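PDB 6GT9: putative sugar binding protein from Geobacillus stearothermophilus, which binds galactose and glucose, probably as the extracellular sugar-recognition component of a three-component sensing system linked to galactan utilization. Local coordinates for residues A[81-84]-A[90-93]; A[281-284]-A[288-291]; A[103-108]-A[120-125]. All blocks are in the same frame, centred on the assembly; numbering follows the deposited sequence.

Contact 1. Residues A[81-84]-A[90-93]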
loop_
_atom_site.group_PDB
_atom_site.type_symbol
_atom_site.label_atom_id
_atom_site.label_comp_id
_atom_site.label_asym_id
_atom_site.label_seq_id
_atom_site.Cartn_x
_atom_site.Cartn_y
_atom_site.Cartn_z
ATOM N N LYS A 81 20.403 -4.692 1.079
ATOM C CA LYS A 81 21.850 -4.687 1.254
ATOM C C LYS A 81 22.552 -5.425 0.125
ATOM O O LYS A 81 23.644 -5.019 -0.293
ATOM C CB LYS A 81 22.206 -5.291 2.608
ATOM C CG LYS A 81 21.583 -4.520 3.769
ATOM C CD LYS A 81 21.884 -5.193 5.092
ATOM C CE LYS A 81 21.236 -4.468 6.250
ATOM N NZ LYS A 81 21.778 -4.936 7.559
ATOM N N LYS A 82 21.939 -6.490 -0.392
ATOM C CA LYS A 82 22.552 -7.233 -1.485
ATOM C C LYS A 82 22.656 -6.383 -2.745
ATOM O O LYS A 82 23.680 -6.417 -3.445
ATOM C CB LYS A 82 21.753 -8.507 -1.761
ATOM C CG LYS A 82 22.466 -9.484 -2.664
ATOM C CD LYS A 82 21.696 -10.787 -2.733
ATOM C CE LYS A 82 22.338 -11.703 -3.741
ATOM N NZ LYS A 82 23.789 -11.811 -3.470
ATOM N N ALA A 83 21.605 -5.623 -3.057
ATOM C CA ALA A 83 21.661 -4.720 -4.205
ATOM C C ALA A 83 22.697 -3.622 -3.998
ATOM O O ALA A 83 23.400 -3.240 -4.943
ATOM C CB ALA A 83 20.287 -4.104 -4.476
ATOM N N ALA A 84 22.795 -3.078 -2.782
ATOM C CA ALA A 84 23.818 -2.056 -2.549
ATOM C C ALA A 84 25.221 -2.642 -2.668
ATOM O O ALA A 84 26.157 -1.941 -3.074
ATOM C CB ALA A 84 23.635 -1.417 -1.176
ATOM N N GLY A 90 20.908 2.966 -8.245
ATOM C CA GLY A 90 19.864 3.539 -7.418
ATOM C C GLY A 90 18.960 2.429 -6.923
ATOM O O GLY A 90 18.866 1.383 -7.573
ATOM N N ILE A 91 18.301 2.638 -5.781
ATOM C CA ILE A 91 17.454 1.630 -5.150
ATOM C C ILE A 91 16.129 2.291 -4.801
ATOM O O ILE A 91 16.104 3.369 -4.190
ATOM C CB ILE A 91 18.123 1.034 -3.897
ATOM C CG1 ILE A 91 19.386 0.252 -4.301
ATOM C CG2 ILE A 91 17.165 0.142 -3.148
ATOM C CD1 ILE A 91 20.193 -0.303 -3.146
ATOM N N ILE A 92 15.037 1.672 -5.227
ATOM C CA ILE A 92 13.684 2.161 -4.986
ATOM C C ILE A 92 12.971 1.129 -4.127
ATOM O O ILE A 92 12.910 -0.051 -4.496
ATOM C CB ILE A 92 12.930 2.395 -6.307
ATOM C CG1 ILE A 92 13.738 3.327 -7.218
ATOM C CG2 ILE A 92 11.507 2.947 -6.038
ATOM C CD1 ILE A 92 13.331 3.279 -8.686
ATOM N N THR A 93 12.430 1.570 -2.990
ATOM C CA THR A 93 11.880 0.651 -2.003
ATOM C C THR A 93 10.909 1.386 -1.090
ATOM O O THR A 93 10.998 2.598 -0.909
ATOM C CB THR A 93 12.985 0.032 -1.143
ATOM O OG1 THR A 93 12.407 -0.855 -0.186
ATOM C CG2 THR A 93 13.722 1.136 -0.403
#
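The peptide group joining Ala83 to Ala84 presents one face to Ile91, whose CD1 methyl stands almost directly above Ala84 N at 3.8 Å. On that same side of the peptide plane rises the methyl of Ala83, its CB 4.0 Å from Ile91 CD1. At the edge of the group, close to the plane, lies the methyl of Ala84, with CB 4.1 Å from Ile91 CD1. One terminal methyl thus fills the shallow notch between two alanines and the backbone linking them; the contact is van der Waals packing, with no hydrogen bond across the segments. An extended side chain brings it there: with CD1 anti to CA (chi2 176°), the methyl projects the full length of the isoleucine from the strand. With only methyls on the helix side, Ala83 CA and Ile91 CA come to 7.7 Å, consistent with close helix-on-sheet packing. Helix 73-85 makes the beta-alpha-beta crossover between parallel strands 62-65 and 90-93 of the Rossmann-like lobe, passing strand 32-36, whose Val34 also packs on Ala83. Leu80 and Ile108 also touch Ile91, and its backbone is hydrogen-bonded to Pro114 and Val116, in and just before the neighbouring strand 115-118. The next residue, Ile92, turns to the other face of the sheet and meets Ala276, Val277 and Met280 of helix 269-284.

Contact 2. Residues A[281-284]-A[288-291]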
loop_
_atom_site.group_PDB
_atom_site.type_symbol
_atom_site.label_atom_id
_atom_site.label_comp_id
_atom_site.label_asym_id
_atom_site.label_seq_id
_atom_site.Cartn_x
_atom_site.Cartn_y
_atom_site.Cartn_z
ATOM N N ALA A 281 16.397 8.882 -12.249
ATOM C CA ALA A 281 17.270 9.304 -13.338
ATOM C C ALA A 281 17.672 10.765 -13.182
ATOM O O ALA A 281 18.819 11.128 -13.446
ATOM C CB ALA A 281 16.587 9.075 -14.686
ATOM N N GLU A 282 16.752 11.608 -12.713
ATOM C CA GLU A 282 17.077 13.013 -12.467
ATOM C C GLU A 282 18.097 13.161 -11.344
ATOM O O GLU A 282 18.989 14.007 -11.415
ATOM C CB GLU A 282 15.799 13.783 -12.130
ATOM C CG GLU A 282 14.839 13.921 -13.290
ATOM C CD GLU A 282 15.294 14.970 -14.291
ATOM O OE1 GLU A 282 15.222 16.182 -13.969
ATOM O OE2 GLU A 282 15.737 14.580 -15.394
ATOM N N ILE A 283 17.959 12.363 -10.284
ATOM C CA ILE A 283 18.913 12.395 -9.179
ATOM C C ILE A 283 20.289 11.946 -9.657
ATOM O O ILE A 283 21.314 12.565 -9.335
ATOM C CB ILE A 283 18.387 11.496 -8.037
ATOM C CG1 ILE A 283 17.122 12.088 -7.418
ATOM C CG2 ILE A 283 19.473 11.227 -6.989
ATOM C CD1 ILE A 283 16.313 11.067 -6.644
ATOM N N VAL A 284 20.336 10.858 -10.431
ATOM C CA VAL A 284 21.616 10.354 -10.940
ATOM C C VAL A 284 22.297 11.401 -11.819
ATOM O O VAL A 284 23.527 11.425 -11.932
ATOM C CB VAL A 284 21.389 9.022 -11.685
ATOM C CG1 VAL A 284 22.578 8.644 -12.516
ATOM C CG2 VAL A 284 21.067 7.922 -10.675
ATOM N N ASP A 288 17.721 18.458 -9.059
ATOM C CA ASP A 288 16.814 18.463 -7.918
ATOM C C ASP A 288 15.469 17.849 -8.276
ATOM O O ASP A 288 14.982 17.965 -9.404
ATOM C CB ASP A 288 16.580 19.884 -7.411
ATOM C CG ASP A 288 17.846 20.543 -6.913
ATOM O OD1 ASP A 288 18.619 19.890 -6.184
ATOM O OD2 ASP A 288 18.059 21.722 -7.253
ATOM N N VAL A 289 14.860 17.210 -7.280
ATOM C CA VAL A 289 13.476 16.740 -7.361
ATOM C C VAL A 289 12.776 17.040 -6.054
ATOM O O VAL A 289 13.419 17.214 -5.001
ATOM C CB VAL A 289 13.398 15.221 -7.656
ATOM C CG1 VAL A 289 14.242 14.867 -8.904
ATOM C CG2 VAL A 289 13.889 14.431 -6.466
ATOM N N PRO A 290 11.445 17.150 -6.088
ATOM C CA PRO A 290 10.691 17.415 -4.858
ATOM C C PRO A 290 10.924 16.316 -3.839
ATOM O O PRO A 290 11.011 15.141 -4.191
ATOM C CB PRO A 290 9.230 17.424 -5.327
ATOM C CG PRO A 290 9.265 17.567 -6.785
ATOM C CD PRO A 290 10.557 16.970 -7.253
ATOM N N VAL A 291 10.985 16.703 -2.562
ATOM C CA VAL A 291 11.180 15.716 -1.502
ATOM C C VAL A 291 10.006 14.739 -1.446
ATOM O O VAL A 291 10.199 13.529 -1.268
ATOM C CB VAL A 291 11.406 16.405 -0.143
ATOM C CG1 VAL A 291 11.423 15.383 0.973
ATOM C CG2 VAL A 291 12.707 17.179 -0.133
#
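At the turn where helix 269-284 ends and the chain doubles back toward strand 292-294, Val289 sets its two methyls against Glu282 and Ile283 of the last helical turn. Val289 CG1 takes the glutamate side, 3.7 Å from Glu282 CB, the shortest approach of the two segments. Val289 CG2 meets the other neighbour, 4.1 Å from Ile283 CG1, with Ile283 CD1 only slightly farther off. The valine is thereby used as a fork, and its torsion explains the division: CG1 sits beside the backbone N (chi1 -53°), anti to the carbonyl carbon, while CG2 lies between the backbone N and the carbonyl carbon, facing the isoleucine. The Ile283 and Val289 side chains cross at about a right angle. Strand 292-294 closes one margin of the parallel sheet in this lobe of the periplasmic-binding-protein fold, beside strand 129-132, and Val291 is already bonded through its backbone to Tyr130. The loop therefore brings the chain from a helix on the sheet to an edge position within it. Ile283 also packs on Pro114 and Val128, so its side chain joins the helix end to the loops entering strands 115-118 and 129-132 as well as to the loop of Val289. Glu282 contributes mainly its aliphatic base: the chain bends at chi2 (-76°) and carries the carboxylate away from the valine. Its side chain also touches Lys287. Ile283 CA and Asp288 CA, the nearest pair, are 6.5 Å apart.

Contact 3. Residues A[103-108]-A[120-125]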
loop_
_atom_site.group_PDB
_atom_site.type_symbol
_atom_site.label_atom_id
_atom_site.label_comp_id
_atom_site.label_asym_id
_atom_site.label_seq_id
_atom_site.Cartn_x
_atom_site.Cartn_y
_atom_site.Cartn_z
ATOM N N PRO A 103 17.943 3.206 9.421
ATOM C CA PRO A 103 19.399 2.986 9.409
ATOM C C PRO A 103 19.918 2.318 8.144
ATOM O O PRO A 103 21.034 2.632 7.714
ATOM C CB PRO A 103 19.635 2.112 10.652
ATOM C CG PRO A 103 18.297 1.566 11.012
ATOM C CD PRO A 103 17.322 2.620 10.622
ATOM N N VAL A 104 19.152 1.416 7.525
ATOM C CA VAL A 104 19.638 0.748 6.318
ATOM C C VAL A 104 19.583 1.690 5.119
ATOM O O VAL A 104 20.503 1.713 4.294
ATOM C CB VAL A 104 18.847 -0.544 6.057
ATOM C CG1 VAL A 104 19.291 -1.189 4.747
ATOM C CG2 VAL A 104 19.028 -1.516 7.207
ATOM N N ILE A 105 18.499 2.459 4.982
ATOM C CA ILE A 105 18.472 3.480 3.936
ATOM C C ILE A 105 19.641 4.440 4.110
ATOM O O ILE A 105 20.327 4.782 3.141
ATOM C CB ILE A 105 17.120 4.219 3.926
ATOM C CG1 ILE A 105 16.025 3.305 3.365
ATOM C CG2 ILE A 105 17.231 5.474 3.095
ATOM C CD1 ILE A 105 14.583 3.773 3.667
ATOM N N ASN A 106 19.917 4.844 5.353
ATOM C CA ASN A 106 21.006 5.786 5.608
ATOM C C ASN A 106 22.367 5.189 5.261
ATOM O O ASN A 106 23.214 5.865 4.666
ATOM C CB ASN A 106 20.970 6.236 7.068
ATOM C CG ASN A 106 19.882 7.255 7.331
ATOM O OD1 ASN A 106 19.116 7.600 6.436
ATOM N ND2 ASN A 106 19.803 7.738 8.561
ATOM N N GLU A 107 22.602 3.926 5.624
ATOM C CA GLU A 107 23.895 3.321 5.327
ATOM C C GLU A 107 24.086 3.127 3.826
ATOM O O GLU A 107 25.205 3.278 3.318
ATOM C CB GLU A 107 24.042 1.994 6.085
ATOM C CG GLU A 107 23.803 0.753 5.280
ATOM C CD GLU A 107 23.734 -0.511 6.137
ATOM O OE1 GLU A 107 22.880 -0.609 6.986
ATOM O OE2 GLU A 107 24.515 -1.416 5.952
ATOM N N ILE A 108 23.009 2.817 3.100
ATOM C CA ILE A 108 23.093 2.708 1.645
ATOM C C ILE A 108 23.423 4.063 1.040
ATOM O O ILE A 108 24.312 4.186 0.186
ATOM C CB ILE A 108 21.779 2.142 1.074
ATOM C CG1 ILE A 108 21.628 0.669 1.447
ATOM C CG2 ILE A 108 21.717 2.350 -0.440
ATOM C CD1 ILE A 108 20.274 0.094 1.112
ATOM N N THR A 120 5.412 3.693 0.432
ATOM C CA THR A 120 5.501 3.894 1.875
ATOM C C THR A 120 6.759 4.710 2.140
ATOM O O THR A 120 7.845 4.316 1.699
ATOM C CB THR A 120 5.589 2.543 2.621
ATOM O OG1 THR A 120 4.504 1.686 2.230
ATOM C CG2 THR A 120 5.600 2.742 4.139
ATOM N N ASP A 121 6.637 5.823 2.859
ATOM C CA ASP A 121 7.793 6.692 3.057
ATOM C C ASP A 121 8.543 6.386 4.355
ATOM O O ASP A 121 7.969 5.884 5.325
ATOM C CB ASP A 121 7.373 8.170 3.054
ATOM C CG ASP A 121 8.550 9.108 2.820
ATOM O OD1 ASP A 121 9.633 8.623 2.407
ATOM O OD2 ASP A 121 8.403 10.339 3.017
ATOM N N ALA A 122 9.842 6.718 4.364
ATOM C CA ALA A 122 10.649 6.798 5.585
ATOM C C ALA A 122 11.139 8.235 5.754
ATOM O O ALA A 122 12.328 8.531 5.551
ATOM C CB ALA A 122 11.822 5.818 5.557
ATOM N N PRO A 123 10.253 9.152 6.162
ATOM C CA PRO A 123 10.562 10.590 6.031
ATOM C C PRO A 123 11.659 11.093 6.953
ATOM O O PRO A 123 12.179 12.195 6.721
ATOM C CB PRO A 123 9.221 11.273 6.342
ATOM C CG PRO A 123 8.500 10.296 7.202
ATOM C CD PRO A 123 8.922 8.920 6.750
ATOM N N THR A 124 12.037 10.348 7.985
ATOM C CA THR A 124 13.187 10.753 8.784
ATOM C C THR A 124 14.510 10.230 8.227
ATOM O O THR A 124 15.569 10.560 8.772
ATOM C CB THR A 124 13.024 10.293 10.237
ATOM O OG1 THR A 124 13.136 8.870 10.302
ATOM C CG2 THR A 124 11.656 10.712 10.784
ATOM N N SER A 125 14.489 9.421 7.168
ATOM C CA SER A 125 15.732 8.902 6.615
ATOM C C SER A 125 16.326 9.900 5.621
ATOM O O SER A 125 15.767 10.961 5.343
ATOM C CB SER A 125 15.506 7.547 5.948
ATOM O OG SER A 125 14.814 7.714 4.733
HETATM O O HOH W 1 17.958 9.481 9.538
#
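Ala122 O is held by two donors of Ser125: the backbone N at 2.8 Å, which closes a type I beta turn from Ala122 to Ser125, and the hydroxyl OG at 2.7 Å. The hydroxyl lies in the carbonyl plane, with a C=O...OG angle of 148°. Ser125 OG sits between its own N and carbonyl carbon (chi1 73°), a setting that folds the hydroxyl back over the turn. In this lobe of the periplasmic-binding-protein fold, the turn belongs to the loop linking strand 115-118 to strand 129-132, and it leans on helix 98-110; the galactose-binding residue Asp119 immediately precedes the segment. Asp121, just before the turn, forms a salt bridge with Arg127 NE through OD1, which is also hydrogen-bonded to Thr117 OG1. Ile105 comes from the helix with both branches: CG2 lies 3.7 Å from Ser125 OG, and CD1 reaches Ala122 CB at 3.9 Å. An alanine in place of Ser125 would probably leave Ala122 O with the single backbone donor of the turn and open a small gap beside Ile105 CG2. Further round the helix, Asn106 OD1 accepts the backbone N of Arg126, which ties the amide to the residue following the turn, while OD1 also lies 3.6 Å from Ser125 CB. A water bridges the segments: it accepts from Asn106 ND2 at 2.7 Å and donates to Thr124 O at 2.7 Å.

In the fold
All three contacts lie in the lobe built on the parallel sheet 62-65, 32-36, 90-93, 115-118, 129-132, 292-294, and follow the chain in the order contact 1, contact 3, contact 2. Contacts 1 and 3 have centres about 12 Å apart and touch: Ile108 of helix 98-110 packs on Ala84 and Ile91, Ala84 CB lying 3.9 Å from Ile108 CG1. Helices 73-85 and 98-110 therefore share one face of the sheet, whereas contact 2 sits at the end of helix 269-284 on the other, its centre 17 Å from contact 1 and 16 Å from contact 3. Galactose binds between the two lobes, with segment 120-125 of contact 3 directly following Asp119, a galactose-binding residue.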